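Local coordinates for NAD(P)H-flavin oxidoreductase (Staphylococcus epidermidis ATCC 12228, PDB 3GBH), which binds flavin mononucleotide and, as a member of the nitroreductase family, probably catalyses FMN-dependent oxidation of NAD(P)H, at residues B[18-30]-B[190-203]. Numbering follows the deposited sequence.
With FMN (flavin mononucleotide), chain H.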
loop_
_atom_site.group_PDB
_atom_site.type_symbol
_atom_site.label_atom_id
_atom_site.label_comp_id
_atom_site.label_asym_id
_atom_site.label_seq_id
_atom_site.Cartn_x
_atom_site.Cartn_y
_atom_site.Cartn_z
ATOM N N ARG B 18 -19.522 -12.109 -4.821
ATOM C CA ARG B 18 -20.901 -11.799 -4.422
ATOM C C ARG B 18 -21.621 -11.180 -5.635
ATOM O O ARG B 18 -21.407 -10.018 -5.972
ATOM C CB ARG B 18 -20.911 -10.821 -3.239
ATOM C CG ARG B 18 -22.179 -10.792 -2.368
ATOM C CD ARG B 18 -23.420 -10.246 -3.090
ATOM N NE ARG B 18 -23.139 -8.974 -3.777
ATOM C CZ ARG B 18 -23.774 -8.578 -4.879
ATOM N NH1 ARG B 18 -24.742 -9.335 -5.392
ATOM N NH2 ARG B 18 -23.410 -7.466 -5.502
ATOM N N LYS B 19 -22.463 -11.979 -6.275
ATOM C CA LYS B 19 -23.261 -11.584 -7.431
ATOM C C LYS B 19 -24.668 -12.208 -7.314
ATOM O O LYS B 19 -24.867 -13.171 -6.553
ATOM C CB LYS B 19 -22.578 -12.056 -8.735
ATOM C CG LYS B 19 -21.091 -11.618 -8.872
ATOM C CD LYS B 19 -20.471 -12.158 -10.150
ATOM C CE LYS B 19 -19.002 -11.773 -10.249
ATOM N NZ LYS B 19 -18.349 -12.453 -11.371
ATOM N N SER B 20 -25.638 -11.644 -8.041
ATOM C CA SER B 20 -27.022 -12.130 -7.982
ATOM C C SER B 20 -27.175 -13.391 -8.821
ATOM O O SER B 20 -27.239 -13.344 -10.050
ATOM C CB SER B 20 -28.010 -11.067 -8.479
ATOM O OG SER B 20 -28.145 -10.016 -7.536
ATOM N N VAL B 21 -27.281 -14.517 -8.139
ATOM C CA VAL B 21 -27.577 -15.789 -8.765
ATOM C C VAL B 21 -29.091 -15.944 -8.708
ATOM O O VAL B 21 -29.688 -15.724 -7.661
ATOM C CB VAL B 21 -26.866 -16.925 -7.996
ATOM C CG1 VAL B 21 -27.402 -18.273 -8.377
ATOM C CG2 VAL B 21 -25.363 -16.827 -8.226
ATOM N N LYS B 22 -29.698 -16.294 -9.837
ATOM C CA LYS B 22 -31.160 -16.421 -9.949
ATOM C C LYS B 22 -31.690 -17.851 -10.165
ATOM O O LYS B 22 -32.899 -18.076 -10.116
ATOM C CB LYS B 22 -31.641 -15.475 -11.061
ATOM C CG LYS B 22 -31.158 -14.049 -10.786
ATOM C CD LYS B 22 -31.831 -12.998 -11.601
ATOM C CE LYS B 22 -31.240 -11.637 -11.242
ATOM N NZ LYS B 22 -32.062 -10.548 -11.832
ATOM N N VAL B 23 -30.785 -18.805 -10.392
ATOM C CA VAL B 23 -31.139 -20.211 -10.554
ATOM C C VAL B 23 -30.250 -21.030 -9.596
ATOM O O VAL B 23 -29.025 -21.041 -9.725
ATOM C CB VAL B 23 -30.928 -20.664 -12.004
ATOM C CG1 VAL B 23 -31.409 -22.086 -12.210
ATOM C CG2 VAL B 23 -31.652 -19.708 -12.961
ATOM N N PHE B 24 -30.889 -21.677 -8.629
ATOM C CA PHE B 24 -30.226 -22.479 -7.624
ATOM C C PHE B 24 -30.524 -23.962 -7.838
ATOM O O PHE B 24 -31.424 -24.332 -8.605
ATOM C CB PHE B 24 -30.712 -22.086 -6.237
ATOM C CG PHE B 24 -30.560 -20.633 -5.942
ATOM C CD1 PHE B 24 -29.404 -20.155 -5.345
ATOM C CD2 PHE B 24 -31.572 -19.730 -6.266
ATOM C CE1 PHE B 24 -29.255 -18.802 -5.073
ATOM C CE2 PHE B 24 -31.423 -18.356 -5.990
ATOM C CZ PHE B 24 -30.270 -17.906 -5.393
ATOM N N ASP B 25 -29.732 -24.796 -7.169
ATOM C CA ASP B 25 -29.930 -26.221 -7.166
ATOM C C ASP B 25 -31.173 -26.528 -6.306
ATOM O O ASP B 25 -31.201 -26.368 -5.077
ATOM C CB ASP B 25 -28.660 -26.929 -6.679
ATOM C CG ASP B 25 -28.783 -28.453 -6.672
ATOM O OD1 ASP B 25 -29.900 -28.988 -6.855
ATOM O OD2 ASP B 25 -27.753 -29.114 -6.453
ATOM N N GLU B 26 -32.208 -26.969 -6.992
ATOM C CA GLU B 26 -33.509 -27.204 -6.394
ATOM C C GLU B 26 -33.496 -28.359 -5.399
ATOM O O GLU B 26 -34.410 -28.491 -4.582
ATOM C CB GLU B 26 -34.489 -27.518 -7.527
ATOM C CG GLU B 26 -35.924 -27.128 -7.286
ATOM C CD GLU B 26 -36.842 -27.679 -8.365
ATOM O OE1 GLU B 26 -36.359 -27.876 -9.501
ATOM O OE2 GLU B 26 -38.035 -27.940 -8.069
ATOM N N ASN B 27 -32.476 -29.209 -5.481
ATOM C CA ASN B 27 -32.377 -30.397 -4.633
ATOM C C ASN B 27 -31.366 -30.253 -3.508
ATOM O O ASN B 27 -31.147 -31.186 -2.748
ATOM C CB ASN B 27 -31.996 -31.580 -5.486
ATOM C CG ASN B 27 -33.037 -31.885 -6.532
ATOM O OD1 ASN B 27 -32.753 -31.829 -7.729
ATOM N ND2 ASN B 27 -34.259 -32.190 -6.093
ATOM N N TYR B 28 -30.734 -29.088 -3.416
ATOM C CA TYR B 28 -29.800 -28.816 -2.350
ATOM C C TYR B 28 -30.517 -28.026 -1.267
ATOM O O TYR B 28 -31.111 -26.983 -1.555
ATOM C CB TYR B 28 -28.610 -28.004 -2.866
ATOM C CG TYR B 28 -27.647 -27.777 -1.772
ATOM C CD1 TYR B 28 -27.761 -26.673 -0.959
ATOM C CD2 TYR B 28 -26.671 -28.715 -1.484
ATOM C CE1 TYR B 28 -26.918 -26.490 0.108
ATOM C CE2 TYR B 28 -25.802 -28.536 -0.417
ATOM C CZ TYR B 28 -25.938 -27.417 0.380
ATOM O OH TYR B 28 -25.113 -27.185 1.458
ATOM N N LYS B 29 -30.452 -28.509 -0.028
ATOM C CA LYS B 29 -30.994 -27.776 1.097
ATOM C C LYS B 29 -29.888 -27.511 2.129
ATOM O O LYS B 29 -29.035 -28.372 2.403
ATOM C CB LYS B 29 -32.174 -28.516 1.723
ATOM C CG LYS B 29 -33.358 -28.809 0.765
ATOM C CD LYS B 29 -34.027 -27.545 0.171
ATOM C CE LYS B 29 -34.960 -27.884 -1.014
ATOM N NZ LYS B 29 -35.425 -26.668 -1.744
ATOM N N ILE B 30 -29.897 -26.307 2.667
ATOM C CA ILE B 30 -28.884 -25.836 3.607
ATOM C C ILE B 30 -29.167 -26.396 4.993
ATOM O O ILE B 30 -30.246 -26.197 5.518
ATOM C CB ILE B 30 -28.863 -24.308 3.642
ATOM C CG1 ILE B 30 -28.454 -23.759 2.255
ATOM C CG2 ILE B 30 -27.909 -23.806 4.719
ATOM C CD1 ILE B 30 -28.575 -22.262 2.127
ATOM N N ALA B 190 -32.998 -14.557 -1.773
ATOM C CA ALA B 190 -32.960 -15.974 -2.136
ATOM C C ALA B 190 -31.577 -16.480 -1.788
ATOM O O ALA B 190 -30.598 -15.798 -2.060
ATOM C CB ALA B 190 -33.241 -16.210 -3.679
ATOM N N ILE B 191 -31.491 -17.685 -1.230
ATOM C CA ILE B 191 -30.193 -18.259 -0.885
ATOM C C ILE B 191 -30.193 -19.739 -1.257
ATOM O O ILE B 191 -31.202 -20.420 -1.136
ATOM C CB ILE B 191 -29.870 -18.030 0.618
ATOM C CG1 ILE B 191 -28.458 -18.536 0.971
ATOM C CG2 ILE B 191 -30.922 -18.703 1.533
ATOM C CD1 ILE B 191 -28.033 -18.150 2.400
ATOM N N GLY B 192 -29.067 -20.207 -1.767
ATOM C CA GLY B 192 -28.925 -21.599 -2.121
ATOM C C GLY B 192 -27.588 -21.828 -2.764
ATOM O O GLY B 192 -26.719 -20.935 -2.759
ATOM N N LYS B 193 -27.445 -23.009 -3.334
ATOM C CA LYS B 193 -26.275 -23.389 -4.103
ATOM C C LYS B 193 -26.550 -23.066 -5.557
ATOM O O LYS B 193 -27.579 -23.477 -6.096
ATOM C CB LYS B 193 -26.020 -24.889 -3.937
ATOM C CG LYS B 193 -24.818 -25.414 -4.671
ATOM C CD LYS B 193 -24.535 -26.861 -4.260
ATOM C CE LYS B 193 -23.326 -27.467 -5.000
ATOM N NZ LYS B 193 -23.545 -27.511 -6.473
ATOM N N LYS B 194 -25.633 -22.363 -6.218
ATOM C CA LYS B 194 -25.888 -21.919 -7.603
ATOM C C LYS B 194 -26.011 -23.084 -8.576
ATOM O O LYS B 194 -25.258 -24.064 -8.471
ATOM C CB LYS B 194 -24.830 -20.910 -8.085
ATOM C CG LYS B 194 -23.500 -21.472 -8.517
ATOM C CD LYS B 194 -22.579 -20.326 -8.990
ATOM C CE LYS B 194 -21.201 -20.809 -9.452
ATOM N NZ LYS B 194 -20.369 -19.671 -9.952
ATOM N N ALA B 195 -26.969 -22.993 -9.505
ATOM C CA ALA B 195 -27.069 -23.954 -10.621
ATOM C C ALA B 195 -26.668 -23.284 -11.936
ATOM O O ALA B 195 -26.356 -23.967 -12.879
ATOM C CB ALA B 195 -28.457 -24.528 -10.735
ATOM N N GLN B 196 -26.694 -21.949 -11.982
ATOM C CA GLN B 196 -26.143 -21.178 -13.108
ATOM C C GLN B 196 -25.353 -19.981 -12.615
ATOM O O GLN B 196 -25.755 -19.336 -11.684
ATOM C CB GLN B 196 -27.270 -20.654 -13.990
ATOM C CG GLN B 196 -27.842 -21.666 -14.948
ATOM C CD GLN B 196 -29.052 -21.123 -15.726
ATOM O OE1 GLN B 196 -29.966 -21.882 -16.078
ATOM N NE2 GLN B 196 -29.052 -19.808 -16.002
ATOM N N ASP B 197 -24.246 -19.668 -13.270
ATOM C CA ASP B 197 -23.446 -18.479 -12.928
ATOM C C ASP B 197 -24.279 -17.197 -13.044
ATOM O O ASP B 197 -25.082 -17.062 -13.961
ATOM C CB ASP B 197 -22.255 -18.357 -13.891
ATOM C CG ASP B 197 -21.109 -19.309 -13.563
ATOM O OD1 ASP B 197 -21.014 -19.832 -12.432
ATOM O OD2 ASP B 197 -20.271 -19.506 -14.458
ATOM N N ALA B 198 -24.085 -16.265 -12.122
ATOM C CA ALA B 198 -24.616 -14.909 -12.276
ATOM C C ALA B 198 -24.081 -14.219 -13.530
ATOM O O ALA B 198 -22.961 -14.506 -13.967
ATOM C CB ALA B 198 -24.259 -14.085 -11.066
ATOM N N HIS B 199 -24.874 -13.315 -14.104
ATOM C CA HIS B 199 -24.338 -12.346 -15.066
ATOM C C HIS B 199 -23.467 -11.303 -14.351
ATOM O O HIS B 199 -23.848 -10.784 -13.280
ATOM C CB HIS B 199 -25.460 -11.615 -15.793
ATOM C CG HIS B 199 -26.256 -12.495 -16.696
ATOM N ND1 HIS B 199 -25.701 -13.130 -17.789
ATOM C CD2 HIS B 199 -27.560 -12.858 -16.668
ATOM C CE1 HIS B 199 -26.633 -13.847 -18.394
ATOM N NE2 HIS B 199 -27.770 -13.699 -17.735
ATOM N N ASP B 200 -22.311 -10.999 -14.932
ATOM C CA ASP B 200 -21.510 -9.879 -14.479
ATOM C C ASP B 200 -22.243 -8.566 -14.776
ATOM O O ASP B 200 -23.014 -8.500 -15.725
ATOM C CB ASP B 200 -20.165 -9.855 -15.199
ATOM C CG ASP B 200 -19.218 -10.960 -14.717
ATOM O OD1 ASP B 200 -19.416 -11.501 -13.605
ATOM O OD2 ASP B 200 -18.282 -11.280 -15.474
ATOM N N SER B 201 -21.984 -7.537 -13.976
ATOM C CA SER B 201 -22.686 -6.258 -14.108
ATOM C C SER B 201 -21.707 -5.120 -13.967
ATOM O O SER B 201 -20.589 -5.326 -13.513
ATOM C CB SER B 201 -23.790 -6.150 -13.080
ATOM O OG SER B 201 -23.303 -6.394 -11.783
ATOM N N VAL B 202 -22.095 -3.927 -14.422
ATOM C CA VAL B 202 -21.187 -2.785 -14.402
ATOM C C VAL B 202 -21.487 -1.892 -13.216
ATOM O O VAL B 202 -22.590 -1.931 -12.628
ATOM C CB VAL B 202 -21.245 -1.900 -15.693
ATOM C CG1 VAL B 202 -20.666 -2.660 -16.894
ATOM C CG2 VAL B 202 -22.673 -1.337 -15.928
ATOM N N ARG B 203 -20.486 -1.087 -12.867
ATOM C CA ARG B 203 -20.660 -0.042 -11.861
ATOM C C ARG B 203 -20.191 1.288 -12.451
ATOM O O ARG B 203 -19.313 1.317 -13.320
ATOM C CB ARG B 203 -19.912 -0.375 -10.580
ATOM C CG ARG B 203 -20.428 -1.601 -9.857
ATOM C CD ARG B 203 -21.848 -1.411 -9.314
ATOM N NE ARG B 203 -22.279 -2.542 -8.517
ATOM C CZ ARG B 203 -22.704 -3.700 -9.032
ATOM N NH1 ARG B 203 -22.768 -3.887 -10.347
ATOM N NH2 ARG B 203 -23.069 -4.686 -8.237
HETATM N N1 FMN H . -33.137 -9.061 -8.828
HETATM C C2 FMN H . -34.221 -9.792 -9.292
HETATM O O2 FMN H . -34.077 -10.711 -10.106
HETATM N N3 FMN H . -35.479 -9.471 -8.854
HETATM C C4 FMN H . -35.679 -8.437 -7.936
HETATM O O4 FMN H . -36.837 -8.169 -7.564
HETATM C C4A FMN H . -34.595 -7.699 -7.489
HETATM N N5 FMN H . -34.749 -6.640 -6.611
HETATM C C5A FMN H . -33.660 -6.144 -5.925
HETATM C C6 FMN H . -33.828 -5.336 -4.787
HETATM C C7 FMN H . -32.737 -4.846 -4.101
HETATM C C7M FMN H . -32.933 -3.979 -2.887
HETATM C C8 FMN H . -31.448 -5.142 -4.559
HETATM C C8M FMN H . -30.216 -4.651 -3.864
HETATM C C9 FMN H . -31.281 -5.933 -5.681
HETATM C C9A FMN H . -32.372 -6.458 -6.381
HETATM N N10 FMN H . -32.212 -7.278 -7.508
HETATM C C10 FMN H . -33.311 -8.015 -7.952
HETATM C "C1'" FMN H . -30.832 -7.697 -7.971
HETATM C "C2'" FMN H . -30.221 -6.513 -8.721
HETATM O "O2'" FMN H . -30.757 -6.412 -10.029
HETATM C "C3'" FMN H . -28.698 -6.682 -8.765
HETATM O "O3'" FMN H . -28.193 -6.598 -7.456
HETATM C "C4'" FMN H . -27.980 -5.665 -9.654
HETATM O "O4'" FMN H . -28.379 -5.867 -11.010
HETATM C "C5'" FMN H . -26.468 -5.815 -9.509
HETATM O "O5'" FMN H . -26.064 -7.117 -9.915
HETATM P P FMN H . -25.263 -8.061 -8.905
HETATM O O1P FMN H . -24.925 -9.357 -9.584
HETATM O O2P FMN H . -26.114 -8.244 -7.683
HETATM O O3P FMN H . -23.987 -7.381 -8.469
HETATM O O HOH W 1 -27.227 -12.472 -12.645
HETATM O O HOH W 2 -28.123 -17.542 -12.089
HETATM O O HOH W 3 -29.815 -24.512 -3.697
#
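Phe24 and Lys194 pair their backbones in a single antiparallel bridge: Asp25 N gives a hydrogen bond to Lys193 O (2.7 Å), and Ala195 N one to Val23 O (2.8 Å). Three waters extend the pairing along 18-30, linking Asp25 O to Lys193 N, Lys22 N to Gln196 O, and Ser20 O to His199 N. The Phe24 ring runs alongside the backbone from Ala190 to Gly192. Its CE2 touches Ala190 CB at 3.6 Å and its CD1 lies close to Gly192 CA. Val21 CG1 sits above one face of this ring, offset toward its rim, and also meets Lys194 CB. With chi1 at -179° Lys193 swings CG opposite its backbone N, which lays the chain across the Tyr28 ring; CD lies over a face, 4.3 Å from the ring centroid, in a CH-pi contact. Tyr28 OH is hydrogen-bonded to Tyr159. Nearer the FMN phosphate, Ala198 CB packs on Lys19 CB. The extended Lys19 chain carries NZ to the syn side of Asp200 OD1, a salt bridge of 2.7 Å. Both segments then reach the FMN phosphate. Arg18 NH1 binds O2P almost straight (172°), while Arg18 NH2 and Arg203 NH2 both donate to O3P. Ser20 N holds O1P at 2.8 Å, and Ser20 OG adds a bond to O2P. Lys22 NZ reaches flavin O2. Arg203 NH1 also bonds Ser201 OG and Val202 O in its guanidinium plane, which fixes the group's rotation. Carbonyls of Lys44 and Ala45 of the second subunit accept from these arginines. The phosphate charge is therefore probably balanced by two arginines brought together from distant parts of the chain, at a subunit interface.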